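Local coordinates for hypothetical protein Atu0240 (Agrobacterium tumefaciens str. C58, PDB 2GAX) that is of unknown function but belongs to the DUF2000 family, which is grouped with the peptidyl-tRNA hydrolase 2 (PTH2) clan, at residues S28-Q33 / T81-I86; E88-G93 / K111-A116; A7-D12 / K129-H134. All blocks are in the same frame, centred on the assembly; numbering follows the deposited sequence.

Overall arrangement
From the N terminus, strand 4-11 leads into helix 16-33, whose last turns meet residues 81-83 at the edge strand 83-86 in contact 1, closing a loop of 47 residues that includes strand 58-63 and helix 65-77. Contact 2 follows in series: residues 88-93 fold back on strand 112-120, closing a short loop that holds helix 95-102. Contact 3 spans nearly the whole chain, bringing the residues on either side of the C-terminal strand 132-133 against strand 4-11 and its end, so both other contacts fall within its loop. All three reach one mixed sheet. Hydrogen bonds between strands 83-86 and 112-120 join contacts 1 and 2, and those between 112-120 and 4-11 join contacts 2 and 3.

Contact 1: residues S28-Q33 / T81-I86; sequences SGIVAQ and TTSLYI
Gln33 reaches from the last turn of helix 16-33 to the backbone of Thr81, where its NE2 donates a hydrogen bond of 3.0 Å to Thr81 O. The bond is moderately straight (N-H...O 151°), but the donor sits above the carbonyl plane, 39° out of it, and so misses the lone pairs. With CG anti to the backbone N (chi1 -178°) and the chain extended beyond it, the amide is carried clear of the helix. A water lies 2.8 Å from both Gln33 OE1 and Thr81 O and can bridge them, although it has more acceptors in reach than protons to give. Both ends of the amide are thus turned to one carbonyl, NE2 directly and OE1 by way of the water.

One turn earlier on the helix, Gly29 is met by Ser83, whose CB points at the helix and whose OG lies 3.5 Å from Gly29 CA. The lack of a side chain on Gly29 lets strand and helix close to 5.6 Å between Gly29 CA and Ser83 CA. The hydroxyl does not bond to Ile30 N, where the angle is poor; its hydrogen-bond partner is Leu26 O, earlier on the same helix. Ile30 flanks the hydroxyl with CG1 and CD1 and also packs on Ala116 of the adjoining strand 112-120. The contact therefore fastens the helix end to the sheet edge by polar bonds at the surface, beside a small apolar margin.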
ATOM      1  N   SER A  28      -7.126   1.157   0.937  1.00 25.07           N
ATOM      2  CA  SER A  28      -8.152   1.855   1.737  1.00 24.84           C
ATOM      3  C   SER A  28      -7.508   3.019   2.495  1.00 25.32           C
ATOM      4  O   SER A  28      -8.107   4.112   2.632  1.00 25.66           O
ATOM      5  CB  SER A  28      -8.903   0.879   2.663  1.00 24.20           C
ATOM      6  OG  SER A  28      -8.134   0.461   3.770  1.00 22.33           O
ATOM      7  N   GLY A  29      -6.286   2.787   2.982  1.00 25.28           N
ATOM      8  CA  GLY A  29      -5.490   3.846   3.650  1.00 25.55           C
ATOM      9  C   GLY A  29      -5.075   4.955   2.697  1.00 26.49           C
ATOM     10  O   GLY A  29      -5.077   6.147   3.058  1.00 26.01           O
ATOM     11  N   ILE A  30      -4.690   4.571   1.484  1.00 25.97           N
ATOM     12  CA  ILE A  30      -4.307   5.550   0.460  1.00 25.61           C
ATOM     13  C   ILE A  30      -5.465   6.495   0.129  1.00 26.23           C
ATOM     14  O   ILE A  30      -5.280   7.705   0.049  1.00 26.58           O
ATOM     15  CB  ILE A  30      -3.733   4.840  -0.793  1.00 25.64           C
ATOM     16  CG1 ILE A  30      -2.442   4.112  -0.422  1.00 25.31           C
ATOM     17  CG2 ILE A  30      -3.578   5.796  -2.020  1.00 23.73           C
ATOM     18  CD1 ILE A  30      -1.224   5.004  -0.153  1.00 27.82           C
ATOM     19  N   VAL A  31      -6.666   5.944  -0.023  1.00 26.33           N
ATOM     20  CA  VAL A  31      -7.847   6.766  -0.305  1.00 26.65           C
ATOM     21  C   VAL A  31      -8.212   7.658   0.888  1.00 26.92           C
ATOM     22  O   VAL A  31      -8.490   8.870   0.709  1.00 26.25           O
ATOM     23  CB  VAL A  31      -9.029   5.905  -0.792  1.00 26.47           C
ATOM     24  CG1 VAL A  31     -10.245   6.758  -1.037  1.00 25.83           C
ATOM     25  CG2 VAL A  31      -8.637   5.188  -2.081  1.00 26.70           C
ATOM     26  N   ALA A  32      -8.162   7.088   2.099  1.00 26.74           N
ATOM     27  CA  ALA A  32      -8.444   7.846   3.327  1.00 27.31           C
ATOM     28  C   ALA A  32      -7.519   9.064   3.425  1.00 27.82           C
ATOM     29  O   ALA A  32      -7.973  10.154   3.767  1.00 27.65           O
ATOM     30  CB  ALA A  32      -8.278   6.959   4.570  1.00 27.49           C
ATOM     31  N   GLN A  33      -6.245   8.863   3.087  1.00 28.02           N
ATOM     32  CA  GLN A  33      -5.209   9.902   3.128  1.00 28.62           C
ATOM     33  C   GLN A  33      -5.389  10.990   2.053  1.00 29.44           C
ATOM     34  O   GLN A  33      -5.082  12.167   2.298  1.00 28.69           O
ATOM     35  CB  GLN A  33      -3.835   9.241   2.956  1.00 28.67           C
ATOM     36  CG  GLN A  33      -2.638  10.177   3.021  1.00 28.59           C
ATOM     37  CD  GLN A  33      -1.337   9.435   2.783  1.00 29.26           C
ATOM     38  OE1 GLN A  33      -1.287   8.482   2.000  1.00 29.24           O
ATOM     39  NE2 GLN A  33      -0.282   9.855   3.472  1.00 28.57           N
ATOM     40  N   THR A  81       4.012   9.426   5.056  1.00 30.11           N
ATOM     41  CA  THR A  81       3.046   8.657   5.824  1.00 29.70           C
ATOM     42  C   THR A  81       2.482   7.582   4.900  1.00 29.18           C
ATOM     43  O   THR A  81       1.923   7.888   3.842  1.00 29.29           O
ATOM     44  CB  THR A  81       1.933   9.561   6.415  1.00 30.07           C
ATOM     45  OG1 THR A  81       2.532  10.540   7.278  1.00 28.93           O
ATOM     46  CG2 THR A  81       0.922   8.742   7.220  1.00 30.29           C
ATOM     47  N   THR A  82       2.651   6.325   5.296  1.00 28.03           N
ATOM     48  CA  THR A  82       2.339   5.201   4.406  1.00 27.66           C
ATOM     49  C   THR A  82       1.201   4.357   4.961  1.00 26.28           C
ATOM     50  O   THR A  82       0.878   4.463   6.135  1.00 26.78           O
ATOM     51  CB  THR A  82       3.570   4.275   4.220  1.00 27.65           C
ATOM     52  OG1 THR A  82       4.037   3.810   5.499  1.00 28.31           O
ATOM     53  CG2 THR A  82       4.690   4.989   3.486  1.00 29.05           C
ATOM     54  N   SER A  83       0.577   3.543   4.117  1.00 26.43           N
ATOM     55  CA  SER A  83      -0.205   2.404   4.628  1.00 26.06           C
ATOM     56  C   SER A  83       0.749   1.241   4.869  1.00 26.01           C
ATOM     57  O   SER A  83       1.659   1.021   4.083  1.00 25.85           O
ATOM     58  CB  SER A  83      -1.270   1.977   3.618  1.00 26.24           C
ATOM     59  OG  SER A  83      -2.066   3.083   3.246  1.00 27.60           O
ATOM     60  N   LEU A  84       0.529   0.486   5.943  1.00 26.30           N
ATOM     61  CA  LEU A  84       1.432  -0.598   6.329  1.00 26.11           C
ATOM     62  C   LEU A  84       0.654  -1.768   6.911  1.00 26.49           C
ATOM     63  O   LEU A  84      -0.335  -1.577   7.627  1.00 25.07           O
ATOM     64  CB  LEU A  84       2.484  -0.119   7.327  1.00 27.12           C
ATOM     65  CG  LEU A  84       3.809  -0.901   7.343  1.00 26.64           C
ATOM     66  CD1 LEU A  84       4.665  -0.623   6.131  1.00 30.37           C
ATOM     67  CD2 LEU A  84       4.580  -0.657   8.628  1.00 28.00           C
ATOM     68  N   TYR A  85       1.120  -2.970   6.588  1.00 26.47           N
ATOM     69  CA  TYR A  85       0.462  -4.218   6.976  1.00 27.22           C
ATOM     70  C   TYR A  85       1.579  -5.176   7.384  1.00 27.27           C
ATOM     71  O   TYR A  85       2.509  -5.410   6.606  1.00 28.19           O
ATOM     72  CB  TYR A  85      -0.302  -4.764   5.762  1.00 27.36           C
ATOM     73  CG  TYR A  85      -1.418  -5.755   6.034  1.00 28.15           C
ATOM     74  CD1 TYR A  85      -2.729  -5.485   5.616  1.00 28.21           C
ATOM     75  CD2 TYR A  85      -1.171  -6.969   6.695  1.00 28.85           C
ATOM     76  CE1 TYR A  85      -3.771  -6.401   5.857  1.00 28.37           C
ATOM     77  CE2 TYR A  85      -2.192  -7.882   6.924  1.00 27.34           C
ATOM     78  CZ  TYR A  85      -3.478  -7.593   6.512  1.00 28.23           C
ATOM     79  OH  TYR A  85      -4.475  -8.518   6.742  1.00 31.14           O
ATOM     80  N   ILE A  86       1.513  -5.685   8.613  1.00 27.19           N
ATOM     81  CA  ILE A  86       2.514  -6.625   9.137  1.00 27.40           C
ATOM     82  C   ILE A  86       1.921  -8.034   9.207  1.00 28.19           C
ATOM     83  O   ILE A  86       0.708  -8.197   9.221  1.00 27.81           O
ATOM     84  CB  ILE A  86       3.096  -6.214  10.537  1.00 26.77           C
ATOM     85  CG1 ILE A  86       2.013  -6.219  11.636  1.00 26.64           C
ATOM     86  CG2 ILE A  86       3.775  -4.835  10.470  1.00 28.08           C
ATOM     87  CD1 ILE A  86       2.578  -6.196  13.060  1.00 26.48           C
TER
HETATM   88  O   HOH W   1       1.242   7.636   1.170  1.00 28.59           O

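Contact 2: residues E88-G93 / K111-A116; sequences EMFATG and KVVGMA
Glu88 holds CG beside its backbone N (chi1 -76°) and bends at chi2 (76°), which swings its carboxylate out toward Lys111; Phe90, with a similar chi1 of -78°, directs its ring at Val113 instead. The acidic and basic chains cross at about a right angle, so OE2 of Glu88 meets the aliphatic part of Lys111, 3.9 Å from CD, while NZ of Lys111 stays 4.4 Å from that oxygen. This is too long for a salt bridge. A water also lies between the two residues, accepting from the backbone N of Lys111 at 2.9 Å; its approach to Glu88 OE1, at 2.5 Å, is doubtfully short.

On the inner side, CE2 of Phe90 lies 4.0 Å from CG2 of Val113, the two side chains approaching from opposite directions and the methyl oblique to the ring. Val113 and Gly114 form a classic beta bulge facing Tyr85, whose ring also meets that of Phe90. Val22 and Gln18 of helix 16-33 touch the same phenyl group.

The 3-10 turn is thus joined to the strand start mainly by apolar packing, while the opposite charges of Glu88 and Lys111 probably add a modest, solvent-weakened attraction.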
ATOM      1  N   GLU A  88       1.616 -10.273  11.528  1.00 30.13           N
ATOM      2  CA  GLU A  88       0.805 -10.610  12.683  1.00 30.68           C
ATOM      3  C   GLU A  88      -0.639 -10.179  12.514  1.00 30.90           C
ATOM      4  O   GLU A  88      -1.514 -10.725  13.170  1.00 31.01           O
ATOM      5  CB  GLU A  88       1.384 -10.013  13.964  1.00 30.76           C
ATOM      6  CG  GLU A  88       2.608 -10.727  14.520  1.00 31.10           C
ATOM      7  CD  GLU A  88       3.898 -10.441  13.770  1.00 34.57           C
ATOM      8  OE1 GLU A  88       3.925  -9.585  12.852  1.00 34.53           O
ATOM      9  OE2 GLU A  88       4.906 -11.079  14.114  1.00 36.03           O
HETATM   10  N   MSE A  89      -0.893  -9.213  11.628  1.00 30.56           N
HETATM   11  CA  MSE A  89      -2.263  -8.743  11.385  1.00 31.70           C
HETATM   12  C   MSE A  89      -3.162  -9.765  10.671  1.00 31.18           C
HETATM   13  O   MSE A  89      -4.371  -9.569  10.574  1.00 31.90           O
HETATM   14  CB  MSE A  89      -2.256  -7.399  10.650  1.00 31.17           C
HETATM   15  CG  MSE A  89      -1.773  -6.280  11.539  1.00 31.80           C
HETATM   16 SE   MSE A  89      -1.310  -4.660  10.540  1.00 36.05          SE
HETATM   17  CE  MSE A  89      -2.946  -4.422   9.491  1.00 31.26           C
ATOM     18  N   PHE A  90      -2.556 -10.836  10.170  1.00 30.91           N
ATOM     19  CA  PHE A  90      -3.299 -11.976   9.616  1.00 30.78           C
ATOM     20  C   PHE A  90      -3.985 -12.814  10.694  1.00 30.79           C
ATOM     21  O   PHE A  90      -4.847 -13.635  10.376  1.00 31.45           O
ATOM     22  CB  PHE A  90      -2.363 -12.878   8.798  1.00 30.55           C
ATOM     23  CG  PHE A  90      -2.045 -12.345   7.430  1.00 31.17           C
ATOM     24  CD1 PHE A  90      -3.063 -12.009   6.547  1.00 31.55           C
ATOM     25  CD2 PHE A  90      -0.722 -12.208   7.011  1.00 33.21           C
ATOM     26  CE1 PHE A  90      -2.766 -11.522   5.270  1.00 32.23           C
ATOM     27  CE2 PHE A  90      -0.418 -11.713   5.731  1.00 30.60           C
ATOM     28  CZ  PHE A  90      -1.439 -11.368   4.875  1.00 31.01           C
ATOM     29  N   ALA A  91      -3.602 -12.604  11.954  1.00 30.75           N
ATOM     30  CA  ALA A  91      -4.098 -13.398  13.097  1.00 29.73           C
ATOM     31  C   ALA A  91      -5.476 -12.972  13.623  1.00 29.68           C
ATOM     32  O   ALA A  91      -6.138 -13.742  14.324  1.00 28.10           O
ATOM     33  CB  ALA A  91      -3.088 -13.363  14.238  1.00 30.42           C
ATOM     34  N   THR A  92      -5.896 -11.742  13.332  1.00 29.11           N
ATOM     35  CA  THR A  92      -7.263 -11.314  13.680  1.00 29.53           C
ATOM     36  C   THR A  92      -7.893 -10.504  12.558  1.00 29.62           C
ATOM     37  O   THR A  92      -7.196  -9.998  11.688  1.00 29.66           O
ATOM     38  CB  THR A  92      -7.356 -10.455  14.990  1.00 30.43           C
ATOM     39  OG1 THR A  92      -7.179  -9.066  14.669  1.00 30.21           O
ATOM     40  CG2 THR A  92      -6.347 -10.893  16.073  1.00 30.05           C
ATOM     41  N   GLY A  93      -9.218 -10.383  12.591  1.00 29.39           N
ATOM     42  CA  GLY A  93      -9.924  -9.537  11.662  1.00 29.59           C
ATOM     43  C   GLY A  93     -10.501  -8.312  12.341  1.00 29.37           C
ATOM     44  O   GLY A  93     -11.460  -7.728  11.833  1.00 29.98           O
ATOM     45  N   LYS A 111       7.638  -7.514  10.780  1.00 32.57           N
ATOM     46  CA  LYS A 111       7.617  -8.359   9.587  1.00 31.63           C
ATOM     47  C   LYS A 111       6.585  -7.765   8.637  1.00 30.39           C
ATOM     48  O   LYS A 111       5.448  -8.199   8.600  1.00 29.65           O
ATOM     49  CB  LYS A 111       7.279  -9.812   9.929  1.00 32.23           C
ATOM     50  CG  LYS A 111       8.311 -10.495  10.800  1.00 34.70           C
ATOM     51  CD  LYS A 111       7.739 -11.761  11.448  1.00 39.29           C
ATOM     52  CE  LYS A 111       8.852 -12.718  11.861  1.00 41.14           C
ATOM     53  NZ  LYS A 111       8.554 -13.387  13.167  1.00 43.83           N
ATOM     54  N   VAL A 112       6.982  -6.716   7.920  1.00 29.07           N
ATOM     55  CA  VAL A 112       6.087  -6.073   6.970  1.00 28.37           C
ATOM     56  C   VAL A 112       5.773  -7.029   5.836  1.00 28.09           C
ATOM     57  O   VAL A 112       6.676  -7.645   5.260  1.00 27.25           O
ATOM     58  CB  VAL A 112       6.659  -4.774   6.391  1.00 28.41           C
ATOM     59  CG1 VAL A 112       5.658  -4.132   5.433  1.00 27.18           C
ATOM     60  CG2 VAL A 112       6.981  -3.796   7.518  1.00 29.75           C
ATOM     61  N   VAL A 113       4.483  -7.160   5.542  1.00 27.77           N
ATOM     62  CA  VAL A 113       4.039  -7.948   4.396  1.00 27.59           C
ATOM     63  C   VAL A 113       3.541  -7.075   3.239  1.00 27.08           C
ATOM     64  O   VAL A 113       3.395  -7.543   2.114  1.00 27.26           O
ATOM     65  CB  VAL A 113       3.018  -9.032   4.805  1.00 27.43           C
ATOM     66  CG1 VAL A 113       3.660  -9.980   5.831  1.00 28.07           C
ATOM     67  CG2 VAL A 113       1.736  -8.408   5.385  1.00 26.93           C
ATOM     68  N   GLY A 114       3.306  -5.795   3.507  1.00 27.33           N
ATOM     69  CA  GLY A 114       2.914  -4.871   2.445  1.00 26.34           C
ATOM     70  C   GLY A 114       2.995  -3.433   2.898  1.00 26.75           C
ATOM     71  O   GLY A 114       2.860  -3.148   4.081  1.00 25.64           O
HETATM   72  N   MSE A 115       3.224  -2.546   1.937  1.00 27.50           N
HETATM   73  CA  MSE A 115       3.214  -1.105   2.155  1.00 30.52           C
HETATM   74  C   MSE A 115       2.710  -0.429   0.894  1.00 28.40           C
HETATM   75  O   MSE A 115       2.947  -0.911  -0.218  1.00 28.18           O
HETATM   76  CB  MSE A 115       4.613  -0.588   2.480  1.00 29.78           C
HETATM   77  CG  MSE A 115       4.665   0.889   2.866  1.00 33.57           C
HETATM   78 SE   MSE A 115       6.520   1.501   3.198  1.00 42.83          SE
HETATM   79  CE  MSE A 115       6.896   2.353   1.482  1.00 39.53           C
ATOM     80  N   ALA A 116       1.999   0.676   1.062  1.00 27.42           N
ATOM     81  CA  ALA A 116       1.632   1.510  -0.070  1.00 26.66           C
ATOM     82  C   ALA A 116       1.932   2.926   0.283  1.00 26.79           C
ATOM     83  O   ALA A 116       1.804   3.330   1.439  1.00 26.30           O
ATOM     84  CB  ALA A 116       0.155   1.391  -0.414  1.00 26.03           C
TER
HETATM   85  O   HOH W   2       5.718  -7.808  12.976  1.00 33.67           O

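Contact 3: residues A7-D12 / K129-H134; sequences AVILRD and KGAKLH
Ile9 and Ala131 make a small apolar contact between the first strand, 4-11, and the C-terminal tail leading into strand 132-133. The two strands are not neighbours in the sheet: strand 58-63 runs between them in its order, and the touching parts run 75° apart. CG2 of Ile9, anti to the backbone N, is the branch that reaches Ala131, its methyl lying 4.1 Å from CB of that residue. Ile71 of helix 65-77 touches both residues, which places the pair in the layer between sheet and helix.

At the other end, where strand 4-11 gives way to a loop, Asp12 and His134 come near without bonding: OD1 of Asp12 stands 4.2 Å from NE2 of His134, oblique to the ring. Lys19 of helix 16-33 joins them, its NZ forming a salt bridge to Asp12 OD1 and a hydrogen bond to His134 NE2.

The setting is an alpha/beta architecture, a mixed sheet with helices packed against it, whose C-terminal strand adds an antiparallel edge beside 58-63; this is consistent with membership of the PTH2 clan.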
ATOM      1  N   ALA A   7       2.252   3.599  -5.286  1.00 29.19           N
ATOM      2  CA  ALA A   7       2.909   2.324  -5.361  1.00 28.88           C
ATOM      3  C   ALA A   7       2.489   1.438  -4.205  1.00 28.64           C
ATOM      4  O   ALA A   7       2.334   1.904  -3.071  1.00 28.23           O
ATOM      5  CB  ALA A   7       4.411   2.503  -5.370  1.00 28.96           C
ATOM      6  N   VAL A   8       2.294   0.162  -4.518  1.00 28.73           N
ATOM      7  CA  VAL A   8       2.027  -0.871  -3.529  1.00 29.01           C
ATOM      8  C   VAL A   8       3.181  -1.873  -3.594  1.00 28.79           C
ATOM      9  O   VAL A   8       3.504  -2.347  -4.673  1.00 29.23           O
ATOM     10  CB  VAL A   8       0.717  -1.617  -3.869  1.00 28.86           C
ATOM     11  CG1 VAL A   8       0.505  -2.805  -2.922  1.00 29.98           C
ATOM     12  CG2 VAL A   8      -0.479  -0.672  -3.851  1.00 29.86           C
ATOM     13  N   ILE A   9       3.797  -2.190  -2.453  1.00 29.33           N
ATOM     14  CA  ILE A   9       4.880  -3.182  -2.387  1.00 29.86           C
ATOM     15  C   ILE A   9       4.529  -4.331  -1.434  1.00 30.14           C
ATOM     16  O   ILE A   9       4.328  -4.133  -0.229  1.00 29.65           O
ATOM     17  CB  ILE A   9       6.273  -2.583  -1.975  1.00 30.09           C
ATOM     18  CG1 ILE A   9       6.580  -1.271  -2.687  1.00 30.10           C
ATOM     19  CG2 ILE A   9       7.409  -3.582  -2.248  1.00 29.64           C
ATOM     20  CD1 ILE A   9       6.211  -0.005  -1.895  1.00 31.41           C
ATOM     21  N   LEU A  10       4.490  -5.541  -1.987  1.00 30.35           N
ATOM     22  CA  LEU A  10       4.095  -6.733  -1.249  1.00 30.30           C
ATOM     23  C   LEU A  10       5.280  -7.642  -0.976  1.00 30.90           C
ATOM     24  O   LEU A  10       6.260  -7.634  -1.715  1.00 31.51           O
ATOM     25  CB  LEU A  10       3.033  -7.497  -2.050  1.00 30.77           C
ATOM     26  CG  LEU A  10       1.782  -6.663  -2.369  1.00 30.05           C
ATOM     27  CD1 LEU A  10       0.904  -7.368  -3.383  1.00 29.03           C
ATOM     28  CD2 LEU A  10       0.991  -6.308  -1.091  1.00 30.13           C
ATOM     29  N   ARG A  11       5.207  -8.415   0.098  1.00 31.04           N
ATOM     30  CA  ARG A  11       6.253  -9.406   0.351  1.00 31.59           C
ATOM     31  C   ARG A  11       6.007 -10.567  -0.616  1.00 32.29           C
ATOM     32  O   ARG A  11       4.893 -11.083  -0.677  1.00 32.36           O
ATOM     33  CB  ARG A  11       6.242  -9.866   1.813  1.00 31.04           C
ATOM     34  CG  ARG A  11       7.587 -10.473   2.250  1.00 31.21           C
ATOM     35  CD  ARG A  11       7.569 -10.877   3.707  1.00 32.46           C
ATOM     36  NE  ARG A  11       6.722 -12.045   3.960  1.00 31.01           N
ATOM     37  CZ  ARG A  11       6.333 -12.432   5.172  1.00 31.84           C
ATOM     38  NH1 ARG A  11       6.699 -11.744   6.243  1.00 32.72           N
ATOM     39  NH2 ARG A  11       5.564 -13.498   5.326  1.00 32.47           N
ATOM     40  N   ASP A  12       7.026 -10.976  -1.378  1.00 33.65           N
ATOM     41  CA  ASP A  12       6.768 -11.866  -2.526  1.00 35.36           C
ATOM     42  C   ASP A  12       6.286 -13.259  -2.136  1.00 35.26           C
ATOM     43  O   ASP A  12       5.609 -13.922  -2.922  1.00 35.99           O
ATOM     44  CB  ASP A  12       7.959 -11.950  -3.489  1.00 36.35           C
ATOM     45  CG  ASP A  12       7.547 -12.415  -4.896  1.00 39.80           C
ATOM     46  OD1 ASP A  12       6.352 -12.260  -5.289  1.00 40.86           O
ATOM     47  OD2 ASP A  12       8.433 -12.936  -5.622  1.00 43.82           O
ATOM     48  N   LYS A 129      13.388   1.631  -4.395  1.00 41.75           N
ATOM     49  CA  LYS A 129      14.585   1.028  -5.009  1.00 43.05           C
ATOM     50  C   LYS A 129      14.825  -0.399  -4.523  1.00 43.26           C
ATOM     51  O   LYS A 129      14.815  -0.673  -3.318  1.00 43.41           O
ATOM     52  CB  LYS A 129      15.822   1.887  -4.739  1.00 43.29           C
ATOM     53  CG  LYS A 129      17.057   1.515  -5.557  1.00 45.64           C
ATOM     54  CD  LYS A 129      18.250   2.346  -5.096  1.00 48.21           C
ATOM     55  CE  LYS A 129      19.552   1.878  -5.718  1.00 49.37           C
ATOM     56  NZ  LYS A 129      20.695   2.636  -5.141  1.00 51.73           N
ATOM     57  N   GLY A 130      15.038  -1.303  -5.469  1.00 43.94           N
ATOM     58  CA  GLY A 130      15.278  -2.700  -5.143  1.00 44.29           C
ATOM     59  C   GLY A 130      14.115  -3.586  -5.549  1.00 44.71           C
ATOM     60  O   GLY A 130      14.323  -4.680  -6.097  1.00 44.86           O
ATOM     61  N   ALA A 131      12.897  -3.102  -5.292  1.00 44.13           N
ATOM     62  CA  ALA A 131      11.665  -3.845  -5.567  1.00 44.22           C
ATOM     63  C   ALA A 131      11.462  -4.149  -7.053  1.00 44.07           C
ATOM     64  O   ALA A 131      11.895  -3.398  -7.919  1.00 44.15           O
ATOM     65  CB  ALA A 131      10.452  -3.088  -5.009  1.00 44.06           C
ATOM     66  N   LYS A 132      10.799  -5.266  -7.331  1.00 43.81           N
ATOM     67  CA  LYS A 132      10.477  -5.681  -8.693  1.00 43.47           C
ATOM     68  C   LYS A 132       8.989  -5.442  -8.965  1.00 42.77           C
ATOM     69  O   LYS A 132       8.154  -5.747  -8.114  1.00 42.32           O
ATOM     70  CB  LYS A 132      10.805  -7.174  -8.839  1.00 44.06           C
ATOM     71  CG  LYS A 132      10.439  -7.818 -10.167  1.00 45.67           C
ATOM     72  CD  LYS A 132      11.363  -7.411 -11.331  1.00 47.81           C
ATOM     73  CE  LYS A 132      10.872  -8.002 -12.665  1.00 47.70           C
ATOM     74  NZ  LYS A 132       9.406  -7.761 -12.916  1.00 48.90           N
ATOM     75  N   LEU A 133       8.655  -4.897 -10.136  1.00 41.45           N
ATOM     76  CA  LEU A 133       7.258  -4.873 -10.576  1.00 40.98           C
ATOM     77  C   LEU A 133       6.654  -6.278 -10.546  1.00 39.96           C
ATOM     78  O   LEU A 133       7.327  -7.253 -10.863  1.00 39.87           O
ATOM     79  CB  LEU A 133       7.138  -4.309 -11.983  1.00 41.19           C
ATOM     80  CG  LEU A 133       6.398  -2.982 -12.049  1.00 42.27           C
ATOM     81  CD1 LEU A 133       7.324  -1.846 -11.659  1.00 43.58           C
ATOM     82  CD2 LEU A 133       5.846  -2.797 -13.450  1.00 43.80           C
ATOM     83  N   HIS A 134       5.386  -6.375 -10.158  1.00 38.69           N
ATOM     84  CA  HIS A 134       4.778  -7.674  -9.968  1.00 38.31           C
ATOM     85  C   HIS A 134       4.398  -8.305 -11.297  1.00 38.34           C
ATOM     86  O   HIS A 134       3.942  -7.622 -12.221  1.00 37.80           O
ATOM     87  CB  HIS A 134       3.551  -7.597  -9.051  1.00 37.70           C
ATOM     88  CG  HIS A 134       3.224  -8.893  -8.378  1.00 36.71           C
ATOM     89  ND1 HIS A 134       2.819 -10.013  -9.073  1.00 34.78           N
ATOM     90  CD2 HIS A 134       3.242  -9.248  -7.071  1.00 36.65           C
ATOM     91  CE1 HIS A 134       2.615 -11.004  -8.226  1.00 35.98           C
ATOM     92  NE2 HIS A 134       2.858 -10.564  -7.004  1.00 35.47           N
TER